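PDB 5GIV: carboxypeptidase 1 from Deinococcus radiodurans str. R1, which probably releases amino acids one by one from the C-terminal end of peptides, with broad specificity, as a zinc-dependent metallocarboxypeptidase of the M32 family. Local coordinates for residues A[344-349]-A[358-363]; A[366-371]-A[413-418]; A[180-185]-A[488-493]; A[124-129]-A[399-404]; A[162-167]-A[290-295]. One frame throughout, in Å; residues are numbered along the deposited sequence.

Interaction 1 of 5, residues A[344-349]-A[358-363]; sequences SRSLIR and NLHVIT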
# COMPACT_ATOMS: atom_id res chain seq x y z
N SER A 344 -32.88 13.94 13.33
CA SER A 344 -32.76 15.13 14.18
C SER A 344 -31.94 16.18 13.45
O SER A 344 -31.08 15.86 12.63
CB SER A 344 -32.10 14.81 15.53
OG SER A 344 -30.74 14.48 15.35
N ARG A 345 -32.20 17.44 13.78
CA ARG A 345 -31.37 18.53 13.28
C ARG A 345 -30.01 18.45 13.96
O ARG A 345 -29.93 18.53 15.19
CB ARG A 345 -32.02 19.88 13.57
CG ARG A 345 -33.48 19.92 13.22
CD ARG A 345 -34.13 21.18 13.75
NE ARG A 345 -35.57 21.09 13.56
CZ ARG A 345 -36.45 20.97 14.55
NH1 ARG A 345 -36.05 20.96 15.81
NH2 ARG A 345 -37.74 20.87 14.26
N SER A 346 -28.96 18.29 13.17
CA SER A 346 -27.62 18.09 13.70
C SER A 346 -26.66 18.99 12.93
O SER A 346 -27.05 19.69 12.00
CB SER A 346 -27.20 16.61 13.63
OG SER A 346 -27.31 16.10 12.31
N LEU A 347 -25.40 18.97 13.35
CA LEU A 347 -24.38 19.87 12.82
C LEU A 347 -23.50 19.26 11.73
O LEU A 347 -23.09 19.97 10.81
CB LEU A 347 -23.47 20.33 13.96
CG LEU A 347 -24.08 21.17 15.07
CD1 LEU A 347 -23.04 21.39 16.17
CD2 LEU A 347 -24.61 22.51 14.53
N ILE A 348 -23.21 17.96 11.80
CA ILE A 348 -22.23 17.34 10.93
C ILE A 348 -22.94 16.76 9.72
O ILE A 348 -23.80 15.88 9.85
CB ILE A 348 -21.44 16.24 11.66
CG1 ILE A 348 -20.83 16.79 12.96
CG2 ILE A 348 -20.40 15.62 10.73
CD1 ILE A 348 -19.96 17.99 12.77
N ARG A 349 -22.56 17.24 8.53
CA ARG A 349 -23.20 16.82 7.30
C ARG A 349 -23.10 15.32 7.10
O ARG A 349 -24.09 14.65 6.79
CB ARG A 349 -22.60 17.56 6.10
CG ARG A 349 -23.10 17.05 4.76
CD ARG A 349 -22.35 17.70 3.61
NE ARG A 349 -20.92 17.48 3.76
CZ ARG A 349 -20.28 16.41 3.31
NH1 ARG A 349 -20.96 15.47 2.65
NH2 ARG A 349 -18.98 16.29 3.50
N ASN A 358 -30.08 16.85 3.19
CA ASN A 358 -29.96 17.76 2.05
C ASN A 358 -29.89 19.21 2.49
O ASN A 358 -29.32 20.04 1.76
CB ASN A 358 -31.13 17.52 1.10
CG ASN A 358 -31.14 16.10 0.56
OD1 ASN A 358 -30.12 15.59 0.13
ND2 ASN A 358 -32.29 15.46 0.60
N LEU A 359 -30.38 19.54 3.68
CA LEU A 359 -30.27 20.91 4.16
C LEU A 359 -28.81 21.34 4.34
O LEU A 359 -28.49 22.53 4.22
CB LEU A 359 -31.04 21.06 5.47
CG LEU A 359 -32.53 20.75 5.34
CD1 LEU A 359 -33.18 20.63 6.70
CD2 LEU A 359 -33.22 21.83 4.52
N HIS A 360 -27.91 20.39 4.62
CA HIS A 360 -26.49 20.72 4.69
C HIS A 360 -25.92 21.03 3.31
O HIS A 360 -25.11 21.96 3.16
CB HIS A 360 -25.71 19.59 5.36
CG HIS A 360 -26.12 19.30 6.77
ND1 HIS A 360 -25.46 19.81 7.86
CD2 HIS A 360 -27.12 18.52 7.26
CE1 HIS A 360 -26.04 19.37 8.97
NE2 HIS A 360 -27.04 18.59 8.63
N VAL A 361 -26.28 20.23 2.31
CA VAL A 361 -25.79 20.44 0.95
C VAL A 361 -26.29 21.78 0.42
O VAL A 361 -25.53 22.55 -0.18
CB VAL A 361 -26.21 19.27 0.04
CG1 VAL A 361 -25.87 19.56 -1.41
CG2 VAL A 361 -25.54 17.99 0.49
N ILE A 362 -27.58 22.06 0.61
CA ILE A 362 -28.15 23.33 0.17
C ILE A 362 -27.42 24.49 0.82
O ILE A 362 -27.08 25.48 0.16
CB ILE A 362 -29.65 23.38 0.47
CG1 ILE A 362 -30.39 22.28 -0.30
CG2 ILE A 362 -30.20 24.78 0.18
CD1 ILE A 362 -31.85 22.16 0.05
N THR A 363 -27.18 24.41 2.13
CA THR A 363 -26.43 25.46 2.80
C THR A 363 -25.12 25.75 2.08
O THR A 363 -24.83 26.89 1.73
CB THR A 363 -26.16 25.05 4.25
OG1 THR A 363 -27.42 24.87 4.91
CG2 THR A 363 -25.34 26.13 4.97
O HOH W 1 -28.88 17.46 10.19
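The imidazole of H360 lies against the backbone and first side-chain carbons of R349, whose guanidinium leads away. R349 CA sits over one face of the ring, 3.9 Å from its centroid and 18° off the normal. This is a CH-pi contact, shifted toward the rim of the ring. The start of the R349 side chain continues the packing, with its CG 3.7 Å from H360 CB. That CG is anti to the R349 backbone N (chi1 173°), which carries the chain past CB of the histidine. The chain then bends at chi3 and the guanidinium turns away, its plane steep to the imidazole at 74°. There NH2 makes a salt bridge to D407, and NH1 bonds to Y357 OH.

The rim of the ring meets the loop before helix 357-372. H360 CE1 faces two carbonyl oxygens, 3.2 Å from S346 O and 3.5 Å from L347 O. Water 1 lies in the ring plane, 2.7 Å from H360 NE2, and accepts a bond from S346 N at 3.1 Å. It therefore joins the loop to the helix. On the other ring nitrogen, ND1 is hydrogen-bonded to Y389 OH of helix 381-393.

The contact lies close to the active site, with the side chain of R349 about 8 Å from the zinc ion. No direct hydrogen bond crosses between 344-349 and 358-363. The ring is held by partners at both nitrogens and by R349 on one face, so its rotation is probably fixed. The C-H of CE1, polarised between the two ring nitrogens, probably makes a favourable electrostatic contact with the two carbonyl oxygens.

Interaction 2 of 5, residues A[366-371]-A[413-418]; sequences ELEREM and GPIGGS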
# COMPACT_ATOMS: atom_id res chain seq x y z
N GLU A 366 -25.44 27.24 -1.62
CA GLU A 366 -25.84 28.63 -1.68
C GLU A 366 -24.72 29.57 -1.24
O GLU A 366 -24.59 30.68 -1.78
CB GLU A 366 -27.11 28.85 -0.85
CG GLU A 366 -28.36 28.26 -1.52
CD GLU A 366 -29.62 28.40 -0.70
OE1 GLU A 366 -29.55 28.85 0.47
OE2 GLU A 366 -30.71 28.02 -1.21
N LEU A 367 -23.87 29.13 -0.31
CA LEU A 367 -22.70 29.93 0.06
C LEU A 367 -21.70 29.96 -1.09
O LEU A 367 -21.04 30.99 -1.31
CB LEU A 367 -22.06 29.37 1.33
CG LEU A 367 -22.86 29.48 2.63
CD1 LEU A 367 -22.29 28.58 3.71
CD2 LEU A 367 -22.92 30.93 3.12
N GLU A 368 -21.55 28.84 -1.80
CA GLU A 368 -20.72 28.84 -3.00
C GLU A 368 -21.26 29.81 -4.04
O GLU A 368 -20.50 30.56 -4.67
CB GLU A 368 -20.64 27.43 -3.58
CG GLU A 368 -19.83 26.42 -2.80
CD GLU A 368 -19.83 25.06 -3.48
OE1 GLU A 368 -20.76 24.79 -4.28
OE2 GLU A 368 -18.90 24.27 -3.23
N ARG A 369 -22.58 29.80 -4.25
CA ARG A 369 -23.19 30.70 -5.21
C ARG A 369 -22.87 32.15 -4.87
O ARG A 369 -22.45 32.93 -5.73
CB ARG A 369 -24.70 30.48 -5.28
CG ARG A 369 -25.36 31.21 -6.44
CD ARG A 369 -26.85 31.42 -6.23
NE ARG A 369 -27.63 30.18 -6.31
CZ ARG A 369 -27.82 29.48 -7.42
NH1 ARG A 369 -27.27 29.87 -8.57
NH2 ARG A 369 -28.56 28.37 -7.40
N GLU A 370 -23.07 32.53 -3.60
CA GLU A 370 -22.79 33.90 -3.18
C GLU A 370 -21.32 34.25 -3.33
O GLU A 370 -20.98 35.36 -3.76
CB GLU A 370 -23.24 34.13 -1.73
CG GLU A 370 -24.74 34.06 -1.52
CD GLU A 370 -25.51 35.01 -2.44
OE1 GLU A 370 -26.41 34.53 -3.18
OE2 GLU A 370 -25.20 36.23 -2.43
N MET A 371 -20.42 33.31 -2.99
CA MET A 371 -19.00 33.62 -3.10
C MET A 371 -18.57 33.72 -4.55
O MET A 371 -17.80 34.62 -4.92
CB MET A 371 -18.16 32.58 -2.37
CG MET A 371 -18.17 32.70 -0.85
SD MET A 371 -17.05 31.54 -0.03
CE MET A 371 -18.01 30.03 -0.05
N GLY A 413 -9.48 21.85 -2.33
CA GLY A 413 -9.94 21.89 -3.69
C GLY A 413 -10.65 23.19 -3.99
O GLY A 413 -10.67 24.12 -3.18
N PRO A 414 -11.27 23.28 -5.17
CA PRO A 414 -11.93 24.52 -5.56
C PRO A 414 -13.16 24.79 -4.72
O PRO A 414 -13.72 23.89 -4.08
CB PRO A 414 -12.31 24.29 -7.03
CG PRO A 414 -11.57 23.05 -7.45
CD PRO A 414 -11.41 22.24 -6.20
N ILE A 415 -13.57 26.05 -4.72
CA ILE A 415 -14.83 26.48 -4.13
C ILE A 415 -15.86 26.55 -5.24
O ILE A 415 -15.68 27.29 -6.22
CB ILE A 415 -14.69 27.84 -3.44
CG1 ILE A 415 -13.75 27.74 -2.24
CG2 ILE A 415 -16.05 28.35 -3.00
CD1 ILE A 415 -13.35 29.09 -1.67
N GLY A 416 -16.93 25.77 -5.11
CA GLY A 416 -17.99 25.78 -6.09
C GLY A 416 -18.32 24.42 -6.64
O GLY A 416 -17.44 23.74 -7.18
N GLY A 417 -19.58 24.02 -6.56
CA GLY A 417 -19.98 22.72 -7.07
C GLY A 417 -19.45 21.53 -6.30
O GLY A 417 -19.40 20.43 -6.84
N SER A 418 -19.09 21.72 -5.03
CA SER A 418 -18.44 20.68 -4.25
C SER A 418 -19.40 19.68 -3.64
O SER A 418 -18.97 18.58 -3.27
CB SER A 418 -17.64 21.30 -3.10
OG SER A 418 -16.85 22.38 -3.56
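The carboxylate of E368 has the backbone of G416 over one face, with G416 CA 3.3 Å from E368 CD. The amides of G416 and G417 come from that same side, above the plane. Their bonds are weak: G417 N lies 2.7 Å from E368 OE1 and G416 N lies 3.1 Å from E368 OE2. S418 approaches the group differently. Its backbone N uses the syn lone pair of E368 OE2, at 3.1 Å and with an N-H...O angle of 155°. Its hydroxyl OG donates to the same OE2 at 2.8 Å, nearly along the C-O bond direction.

The E368 side chain reaches this place by running straight out from helix 357-372, with chi2 at -180°. OE2 also accepts from W410 NE1. It thus gathers several neutral donors in a buried spot, which would probably favour the charged carboxylate.

In the mainly helical M32 fold, this joins helix 357-372 to the loop that leads into helix 420-439. The bend of the loop round the acid is consistent with its two glycines. At the backbone angles of G416 a CB would jam against the carbonyl O of I415. G417 has positive phi, which also suits glycine.

Beside the polar part is an apolar one. E368 CG is 4.2 Å from I415 CG2. The same methyl meets M371 CE at 3.9 Å, and the two side chains cross at about a right angle. M371 bends at chi3 (-80°), bringing its terminal methyl round to the isoleucine. I415 also packs on T138 and L139 of helix 128-147.

Interaction 3 of 5, residues A[180-185]-A[488-493]; sequences RAALVP and PYLKYL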
# COMPACT_ATOMS: atom_id res chain seq x y z
N ARG A 180 -36.57 20.74 -0.30
CA ARG A 180 -36.84 21.60 0.85
C ARG A 180 -38.33 21.65 1.17
O ARG A 180 -38.73 21.51 2.34
CB ARG A 180 -36.29 23.00 0.56
CG ARG A 180 -36.29 23.98 1.71
CD ARG A 180 -35.71 25.30 1.24
NE ARG A 180 -34.56 25.71 2.04
CZ ARG A 180 -33.53 26.42 1.56
NH1 ARG A 180 -33.50 26.79 0.28
NH2 ARG A 180 -32.53 26.76 2.37
N ALA A 181 -39.16 21.87 0.15
CA ALA A 181 -40.61 21.98 0.37
C ALA A 181 -41.20 20.70 0.93
O ALA A 181 -42.13 20.75 1.75
CB ALA A 181 -41.32 22.35 -0.94
N ALA A 182 -40.69 19.54 0.52
CA ALA A 182 -41.24 18.28 1.00
C ALA A 182 -40.55 17.77 2.27
O ALA A 182 -41.22 17.23 3.16
CB ALA A 182 -41.15 17.21 -0.10
N LEU A 183 -39.22 17.92 2.37
CA LEU A 183 -38.51 17.25 3.45
C LEU A 183 -38.53 18.03 4.77
O LEU A 183 -38.61 17.41 5.83
CB LEU A 183 -37.07 16.94 3.04
CG LEU A 183 -36.99 15.89 1.91
CD1 LEU A 183 -35.56 15.51 1.58
CD2 LEU A 183 -37.85 14.65 2.23
N VAL A 184 -38.51 19.37 4.73
CA VAL A 184 -38.56 20.15 5.97
C VAL A 184 -39.80 19.82 6.79
O VAL A 184 -39.66 19.54 7.99
CB VAL A 184 -38.47 21.65 5.66
CG1 VAL A 184 -38.71 22.46 6.92
CG2 VAL A 184 -37.11 22.01 5.07
N PRO A 185 -41.01 19.87 6.24
CA PRO A 185 -42.19 19.51 7.06
C PRO A 185 -42.16 18.07 7.53
O PRO A 185 -42.53 17.78 8.67
CB PRO A 185 -43.37 19.80 6.12
CG PRO A 185 -42.80 20.69 5.03
CD PRO A 185 -41.38 20.30 4.88
N PRO A 488 -39.61 9.65 -7.15
CA PRO A 488 -39.40 8.37 -6.44
C PRO A 488 -38.74 8.56 -5.09
O PRO A 488 -39.07 7.86 -4.13
CB PRO A 488 -38.52 7.57 -7.42
CG PRO A 488 -38.78 8.20 -8.76
CD PRO A 488 -39.00 9.65 -8.49
N TYR A 489 -37.81 9.53 -5.00
CA TYR A 489 -37.13 9.82 -3.75
C TYR A 489 -38.10 10.32 -2.69
O TYR A 489 -38.11 9.81 -1.56
CB TYR A 489 -36.03 10.86 -4.01
CG TYR A 489 -35.21 11.28 -2.81
CD1 TYR A 489 -34.52 10.34 -2.04
CD2 TYR A 489 -35.05 12.63 -2.49
CE1 TYR A 489 -33.75 10.73 -0.96
CE2 TYR A 489 -34.28 13.03 -1.41
CZ TYR A 489 -33.62 12.07 -0.65
OH TYR A 489 -32.85 12.46 0.41
N LEU A 490 -38.94 11.30 -3.03
CA LEU A 490 -39.86 11.84 -2.03
C LEU A 490 -40.93 10.82 -1.66
O LEU A 490 -41.35 10.74 -0.50
CB LEU A 490 -40.50 13.13 -2.54
CG LEU A 490 -39.52 14.27 -2.79
CD1 LEU A 490 -40.24 15.51 -3.30
CD2 LEU A 490 -38.68 14.58 -1.53
N LYS A 491 -41.37 10.01 -2.62
CA LYS A 491 -42.33 8.97 -2.30
C LYS A 491 -41.75 7.96 -1.32
O LYS A 491 -42.43 7.54 -0.37
CB LYS A 491 -42.78 8.25 -3.57
CG LYS A 491 -43.78 7.16 -3.28
CD LYS A 491 -44.20 6.38 -4.51
CE LYS A 491 -45.10 5.22 -4.08
NZ LYS A 491 -45.37 4.22 -5.16
N TYR A 492 -40.49 7.58 -1.52
CA TYR A 492 -39.84 6.60 -0.65
C TYR A 492 -39.74 7.11 0.78
O TYR A 492 -40.05 6.39 1.73
CB TYR A 492 -38.46 6.24 -1.21
CG TYR A 492 -37.44 5.85 -0.16
CD1 TYR A 492 -37.57 4.66 0.55
CD2 TYR A 492 -36.34 6.65 0.11
CE1 TYR A 492 -36.66 4.29 1.50
CE2 TYR A 492 -35.41 6.29 1.07
CZ TYR A 492 -35.58 5.11 1.76
OH TYR A 492 -34.68 4.73 2.73
N LEU A 493 -39.29 8.36 0.96
CA LEU A 493 -39.10 8.89 2.30
C LEU A 493 -40.44 9.10 3.00
O LEU A 493 -40.63 8.67 4.15
CB LEU A 493 -38.31 10.19 2.23
CG LEU A 493 -36.85 10.09 1.79
CD1 LEU A 493 -36.28 11.48 1.62
CD2 LEU A 493 -36.05 9.29 2.81
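L183 packs against three side chains of 488-493, where two helices of the largely helical M32 fold run nearly parallel. The axes of the two six-residue segments come within 10.8 Å and differ by 11°. The helix of 180-185 is kinked at P185, whose N makes no bond to the turn before.

Contacts between aliphatic carbons dominate. A182 CB meets L490 CD1 at 3.7 Å. L183 CD2 touches L490 CD2 at 3.9 Å and L493 CD1 at 3.6 Å. L183 and L493 cross at about a right angle. The L183 CG lies beside its own backbone N, chi1 -67°, which sends both methyls to the 488-493 helix. Replacing L183 by an alanine would probably open a gap beside L490 and L493 and leave the Y489 ring less firmly packed.

The aromatic contact is lighter: L183 CD1 is 4.1 Å from Y489 CE2. No hydrogen bond crosses between the segments. The hydroxyl of Y489 bonds instead to N358 ND2 on helix 357-372, and its ring packs on helix 420-439. Within 488-493, L493 CD1 lies 3.5 Å above one face of the Y489 ring, toward the rim.

Interaction 4 of 5, residues A[124-129]-A[399-404]; sequences PANDFG and SDVDGA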
# COMPACT_ATOMS: atom_id res chain seq x y z
N PRO A 124 -9.15 22.00 14.42
CA PRO A 124 -9.17 21.70 15.86
C PRO A 124 -8.86 22.91 16.72
O PRO A 124 -9.31 22.95 17.88
CB PRO A 124 -8.11 20.60 16.01
CG PRO A 124 -7.28 20.67 14.77
CD PRO A 124 -8.20 21.13 13.69
N ALA A 125 -8.15 23.90 16.20
CA ALA A 125 -7.80 25.10 16.95
C ALA A 125 -8.84 26.21 16.81
O ALA A 125 -8.64 27.31 17.35
CB ALA A 125 -6.43 25.61 16.51
N ASN A 126 -9.92 25.98 16.08
CA ASN A 126 -10.94 27.01 15.89
C ASN A 126 -10.31 28.31 15.38
O ASN A 126 -10.62 29.42 15.84
CB ASN A 126 -11.73 27.24 17.17
CG ASN A 126 -12.93 28.13 16.95
OD1 ASN A 126 -13.61 28.02 15.93
ND2 ASN A 126 -13.22 29.01 17.92
N ASP A 127 -9.43 28.17 14.39
CA ASP A 127 -8.67 29.28 13.84
C ASP A 127 -9.14 29.53 12.41
O ASP A 127 -8.45 29.22 11.44
CB ASP A 127 -7.16 28.99 13.93
CG ASP A 127 -6.30 30.21 13.64
OD1 ASP A 127 -6.85 31.31 13.46
OD2 ASP A 127 -5.06 30.05 13.62
N PHE A 128 -10.36 30.05 12.29
CA PHE A 128 -10.87 30.37 10.96
C PHE A 128 -10.14 31.57 10.38
O PHE A 128 -9.93 31.64 9.16
CB PHE A 128 -12.38 30.63 10.99
CG PHE A 128 -12.94 31.01 9.64
CD1 PHE A 128 -13.20 30.03 8.69
CD2 PHE A 128 -13.18 32.33 9.32
CE1 PHE A 128 -13.70 30.37 7.44
CE2 PHE A 128 -13.69 32.68 8.07
CZ PHE A 128 -13.94 31.69 7.14
N GLY A 129 -9.77 32.53 11.22
CA GLY A 129 -9.04 33.69 10.74
C GLY A 129 -7.76 33.32 10.00
O GLY A 129 -7.36 34.01 9.07
N SER A 399 -18.74 26.97 17.72
CA SER A 399 -17.58 27.67 17.19
C SER A 399 -17.51 27.39 15.69
O SER A 399 -18.46 26.88 15.09
CB SER A 399 -16.32 27.24 17.94
OG SER A 399 -16.05 25.87 17.73
N ASP A 400 -16.37 27.71 15.08
CA ASP A 400 -16.16 27.43 13.67
C ASP A 400 -15.65 26.02 13.41
O ASP A 400 -15.66 25.59 12.25
CB ASP A 400 -15.17 28.44 13.07
CG ASP A 400 -15.67 29.86 13.17
OD1 ASP A 400 -16.87 30.09 13.00
OD2 ASP A 400 -14.85 30.76 13.45
N VAL A 401 -15.23 25.29 14.45
CA VAL A 401 -14.72 23.93 14.25
C VAL A 401 -15.71 23.11 13.44
O VAL A 401 -15.37 22.52 12.41
CB VAL A 401 -14.43 23.26 15.61
CG1 VAL A 401 -14.08 21.80 15.40
CG2 VAL A 401 -13.30 24.00 16.34
N ASP A 402 -16.96 23.06 13.91
CA ASP A 402 -18.04 22.38 13.22
C ASP A 402 -18.92 23.34 12.43
O ASP A 402 -20.00 22.96 11.98
CB ASP A 402 -18.86 21.57 14.22
CG ASP A 402 -18.06 20.43 14.84
OD1 ASP A 402 -17.09 19.95 14.21
OD2 ASP A 402 -18.39 20.01 15.97
N GLY A 403 -18.48 24.60 12.29
CA GLY A 403 -19.06 25.54 11.35
C GLY A 403 -18.35 25.49 10.02
O GLY A 403 -18.23 24.42 9.42
N ALA A 404 -17.86 26.64 9.54
CA ALA A 404 -17.25 26.76 8.22
C ALA A 404 -15.95 25.98 8.06
O ALA A 404 -15.49 25.79 6.93
CB ALA A 404 -17.01 28.23 7.87
O HOH W 2 -12.41 30.73 14.15
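The side chain of N126 crosses that of D400 at about a right angle, with the amide and carboxylate planes 51° apart. The amide hydrogen-bonds to the backbone and not to the carboxylate. D400 N donates to N126 OD1 at 2.9 Å, and the donor is tilted 29° from the carbonyl plane. N126 CG lies anti to its own backbone N (chi1 -171°), which swings the amide across to the 399-404 loop. OD1 also lies 3.5 Å from S399 CB, and V401 CG2 packs on N126 CB at 3.7 Å.

F128 comes against the carboxylate end of D400. Its CB is 3.5 Å from D400 OD2. Farther out, the ring atom CE1 of F128 touches A404 CB at 4.0 Å. Water 2 accepts from F128 N at 2.9 Å and lies close to both N126 O and D400 OD2, filling the corner between the segments.

N126 has positive phi and is the C-prime residue of a Schellman motif ending helix 102-122. D127 is the N-cap of helix 128-147. The contact thus ties the bend between these two helices to the loop after helix 381-393. That helix itself lies alongside, F128 packing on its L381 and A382 and A404 on its W385.

Interaction 5 of 5, residues A[162-167]-A[290-295]; sequences ESDEGM and VSAGVH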
# COMPACT_ATOMS: atom_id res chain seq x y z
N GLU A 162 -18.78 19.90 -14.16
CA GLU A 162 -17.62 19.06 -13.88
C GLU A 162 -18.00 17.90 -12.96
O GLU A 162 -17.49 16.78 -13.12
CB GLU A 162 -16.51 19.90 -13.25
CG GLU A 162 -15.13 19.29 -13.36
CD GLU A 162 -14.62 19.26 -14.80
OE1 GLU A 162 -15.15 20.03 -15.64
OE2 GLU A 162 -13.68 18.47 -15.09
N SER A 163 -18.89 18.15 -12.01
CA SER A 163 -19.35 17.10 -11.12
C SER A 163 -20.33 16.16 -11.82
O SER A 163 -20.22 14.94 -11.69
CB SER A 163 -19.98 17.73 -9.87
OG SER A 163 -20.70 16.78 -9.11
N ASP A 164 -21.30 16.71 -12.55
CA ASP A 164 -22.31 15.89 -13.23
C ASP A 164 -22.53 16.43 -14.63
O ASP A 164 -23.25 17.42 -14.81
CB ASP A 164 -23.62 15.85 -12.45
CG ASP A 164 -23.46 15.17 -11.10
OD1 ASP A 164 -23.13 15.86 -10.11
OD2 ASP A 164 -23.65 13.94 -11.06
N GLU A 165 -21.92 15.78 -15.62
CA GLU A 165 -22.01 16.27 -16.98
C GLU A 165 -23.47 16.48 -17.37
O GLU A 165 -24.31 15.60 -17.20
CB GLU A 165 -21.35 15.28 -17.95
CG GLU A 165 -21.30 15.78 -19.38
CD GLU A 165 -20.88 14.72 -20.37
OE1 GLU A 165 -20.92 13.52 -20.03
OE2 GLU A 165 -20.52 15.08 -21.50
N GLY A 166 -23.75 17.68 -17.87
CA GLY A 166 -25.08 18.04 -18.30
C GLY A 166 -25.92 18.72 -17.24
O GLY A 166 -26.95 19.30 -17.57
N MET A 167 -25.52 18.64 -15.98
CA MET A 167 -26.25 19.28 -14.91
C MET A 167 -25.96 20.78 -14.90
O MET A 167 -24.85 21.22 -15.20
CB MET A 167 -25.90 18.63 -13.57
CG MET A 167 -26.80 19.03 -12.40
SD MET A 167 -28.42 18.21 -12.43
CE MET A 167 -27.94 16.49 -12.56
N VAL A 290 -19.61 7.32 -14.03
CA VAL A 290 -19.95 8.35 -15.01
C VAL A 290 -20.08 9.75 -14.40
O VAL A 290 -19.85 10.74 -15.10
CB VAL A 290 -21.25 7.95 -15.76
CG1 VAL A 290 -22.47 8.12 -14.85
CG2 VAL A 290 -21.41 8.76 -17.03
N SER A 291 -20.44 9.87 -13.12
CA SER A 291 -20.65 11.18 -12.52
C SER A 291 -20.72 11.05 -11.00
O SER A 291 -20.88 9.95 -10.46
CB SER A 291 -21.94 11.83 -13.03
OG SER A 291 -23.06 11.11 -12.57
N ALA A 292 -20.60 12.19 -10.32
CA ALA A 292 -20.68 12.17 -8.87
C ALA A 292 -22.06 11.73 -8.41
O ALA A 292 -22.18 10.93 -7.47
CB ALA A 292 -20.34 13.54 -8.29
N GLY A 293 -23.11 12.24 -9.05
CA GLY A 293 -24.46 11.91 -8.63
C GLY A 293 -24.79 10.44 -8.83
O GLY A 293 -25.37 9.79 -7.96
N VAL A 294 -24.40 9.89 -9.99
CA VAL A 294 -24.65 8.47 -10.21
C VAL A 294 -23.85 7.64 -9.22
O VAL A 294 -24.36 6.66 -8.66
CB VAL A 294 -24.33 8.09 -11.67
CG1 VAL A 294 -24.43 6.58 -11.85
CG2 VAL A 294 -25.27 8.77 -12.62
N HIS A 295 -22.60 8.03 -8.96
CA HIS A 295 -21.79 7.28 -8.00
C HIS A 295 -22.43 7.27 -6.62
O HIS A 295 -22.66 6.21 -6.03
CB HIS A 295 -20.37 7.85 -7.94
CG HIS A 295 -19.32 6.80 -8.08
ND1 HIS A 295 -19.18 5.76 -7.18
CD2 HIS A 295 -18.40 6.58 -9.05
CE1 HIS A 295 -18.21 4.97 -7.58
NE2 HIS A 295 -17.71 5.45 -8.71
O HOH W 3 -25.32 12.58 -12.55
O HOH W 4 -19.93 13.60 -15.04
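The backbone of S163, at the end of helix 155-163, meets the first turn of helix 292-306 through an almost straight bond: A292 N donates to S163 O at 3.1 Å, with an N-H...O angle of 176°. D164 then leaves the helical path and starts a type II turn that ends at M167, with G166 at its positive-phi position.

D164 carries the side-chain part. Its CG is beside the backbone N (chi1 -64°), which turns the carboxylate to the helix start. G293 N donates to D164 OD2 at 2.7 Å, and the oxygen uses its syn lone pair. A CB on G293 would clash with this oxygen, so the missing side chain is what lets the acid come so near. The other oxygen, D164 OD1, takes a bond from S163 OG at 2.8 Å, from above the carboxylate plane, which helps fix the group's rotation. Water 3 donates to D164 OD2 at 2.6 Å and is also bonded to S291 OG. An asparagine in place of D164 lacks the negative charge and would probably hold G293 N less strongly. S291 is the N-cap of the helix, its OG accepting from V294 N at 3.2 Å. Water 4 links E165 N to V290 O.

An acid at the N-terminal end of a helix is likely to be favoured by the helix dipole. This helix carries E296, which binds the zinc ion with H266 and H270. The site is the HExxH plus glutamate pattern of M32 metallopeptidases, and the contact joins helix 155-163 to the start of the helix that supplies the glutamate.

From the N terminus, interaction 4 opens at 124-129, interaction 5 at 162-167 and interaction 3 at 180-185. Interaction 5 closes first, at 290-295, within the span of interaction 4 but crossing interaction 3. Interaction 1 is local, 344-349 to 358-363, inside the spans of 3 and 4. Interaction 2 opens at 366-371. Interaction 4 closes at 399-404 before interaction 2 closes at 413-418, so these two cross. Interaction 3 closes last, at 488-493, enclosing 1 and 2 and crossing 4. Helix 357-372 serves interactions 1 and 2, and its N358 reaches Y489 and L183 of interaction 3. I348, in the loop before it, touches D402 of interaction 4. G417 of interaction 2 packs on S163 of interaction 5.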